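Pab-dependent poly(a)-specific ribonuclease subunit PAN2 (Neurospora crassa, PDB 4CZX) forms the WD40 propeller domain of the catalytic subunit of the PAN2-PAN3 complex, which probably shortens mRNA poly(A) tails in the cytoplasm. Local coordinates at residues 189-192 with 193-197. Residues are numbered along the deposited sequence; the frame is centred on the assembly and turned at random.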
# COMPACT_ATOMS: atom_id res chain seq x y z
N GLN A 189 -21.81 38.94 29.90
CA GLN A 189 -22.83 38.29 29.09
C GLN A 189 -22.84 38.91 27.69
O GLN A 189 -23.42 39.97 27.48
CB GLN A 189 -24.21 38.42 29.73
CG GLN A 189 -25.27 37.62 29.01
CD GLN A 189 -25.12 36.14 29.25
OE1 GLN A 189 -25.10 35.69 30.39
NE2 GLN A 189 -24.99 35.37 28.17
N ALA A 190 -22.19 38.25 26.74
CA ALA A 190 -22.05 38.83 25.41
C ALA A 190 -23.25 38.51 24.53
O ALA A 190 -23.91 39.41 24.01
CB ALA A 190 -20.76 38.36 24.76
N HIS A 191 -23.54 37.22 24.36
CA HIS A 191 -24.68 36.82 23.54
C HIS A 191 -25.49 35.74 24.25
O HIS A 191 -25.05 35.18 25.24
CB HIS A 191 -24.19 36.33 22.17
CG HIS A 191 -23.30 37.32 21.47
ND1 HIS A 191 -23.78 38.20 20.53
CD2 HIS A 191 -21.98 37.58 21.61
CE1 HIS A 191 -22.78 38.96 20.10
NE2 HIS A 191 -21.68 38.60 20.74
N GLY A 192 -26.69 35.48 23.74
CA GLY A 192 -27.63 34.61 24.42
C GLY A 192 -27.24 33.14 24.53
O GLY A 192 -27.48 32.53 25.57
N ALA A 193 -26.66 32.56 23.48
CA ALA A 193 -26.36 31.12 23.49
C ALA A 193 -25.00 30.76 22.92
O ALA A 193 -24.42 29.72 23.27
CB ALA A 193 -27.44 30.35 22.71
N PHE A 194 -24.48 31.58 22.00
CA PHE A 194 -23.18 31.28 21.41
C PHE A 194 -22.43 32.51 20.95
O PHE A 194 -23.00 33.56 20.66
CB PHE A 194 -23.31 30.31 20.22
CG PHE A 194 -23.94 30.92 19.00
CD1 PHE A 194 -25.34 30.96 18.86
CD2 PHE A 194 -23.16 31.45 17.98
CE1 PHE A 194 -25.93 31.53 17.74
CE2 PHE A 194 -23.74 32.02 16.86
CZ PHE A 194 -25.13 32.07 16.74
N ILE A 195 -21.13 32.32 20.85
CA ILE A 195 -20.20 33.30 20.34
C ILE A 195 -19.58 32.68 19.09
O ILE A 195 -19.00 31.61 19.17
CB ILE A 195 -19.15 33.65 21.39
CG1 ILE A 195 -19.78 34.56 22.46
CG2 ILE A 195 -17.92 34.33 20.75
CD1 ILE A 195 -18.97 34.72 23.71
N ASN A 196 -19.77 33.33 17.95
CA ASN A 196 -19.22 32.84 16.69
C ASN A 196 -17.78 33.33 16.45
O ASN A 196 -17.04 32.77 15.64
CB ASN A 196 -20.11 33.28 15.52
CG ASN A 196 -19.81 32.51 14.26
OD1 ASN A 196 -19.75 31.28 14.28
ND2 ASN A 196 -19.59 33.21 13.16
N ASP A 197 -17.40 34.39 17.16
CA ASP A 197 -16.08 34.99 17.00
C ASP A 197 -15.74 35.89 18.17
O ASP A 197 -16.62 36.54 18.76
CB ASP A 197 -16.01 35.80 15.69
CG ASP A 197 -14.57 35.94 15.16
OD1 ASP A 197 -13.63 35.50 15.85
OD2 ASP A 197 -14.38 36.48 14.05
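His-191 and Ile-195 meet across the bend at Gly-192 and Ala-193, their side chains crossing at about a right angle with CD2 of the ring 3.8 Å from CG1 of the isoleucine. In Ile-195, CD1 lies anti to CA (chi2 166°), which carries it onward to the methyl of Ala-190, with Ala-190 CB and Ile-195 CD1 4.2 Å apart. Closer still is the base of the histidine: CB of His-191 lies 3.4 Å from the carbonyl O of Phe-194, a van der Waals approach at the root of the side chain, with the oxygen oblique to the ring. The imidazole is buried, yet both its nitrogens have partners on the next blade: NE2 bonds to Thr-207 OG1 and ND1 to Asp-223 OD2. With one group at each nitrogen, the rotation of the ring is fixed, and the carboxylate probably polarises it. This arrangement is consistent with the Asp-His-Ser/Thr part of the hydrogen-bonded network of WD40 repeats. Phe-194 CB points away from the loop, and its buried ring packs on Arg-213, Ala-220 and Leu-222 beside a bound MES molecule. The outer side of the bend is looser. Gly-192 is exposed, the methyl of partly exposed Ala-193 points away from 189-192 overall though it still touches the Gly-192 carbonyl, and the exposed Gln-189 folds back along the loop so that NE2 donates to His-191 O (2.9 Å). That bond is bent, 139° at the hydrogen, and its donor stands above the carbonyl plane. The bend joins strand 184-189, at the edge of one propeller blade, to strand 194-200, the first of the next. Ala-193 and Phe-194 form a classic beta bulge opposite Gly-210 of strand 204-210, while Ala-190 and Ile-195 both rest on Val-174 of strand 173-177, tying the bend to the preceding blade.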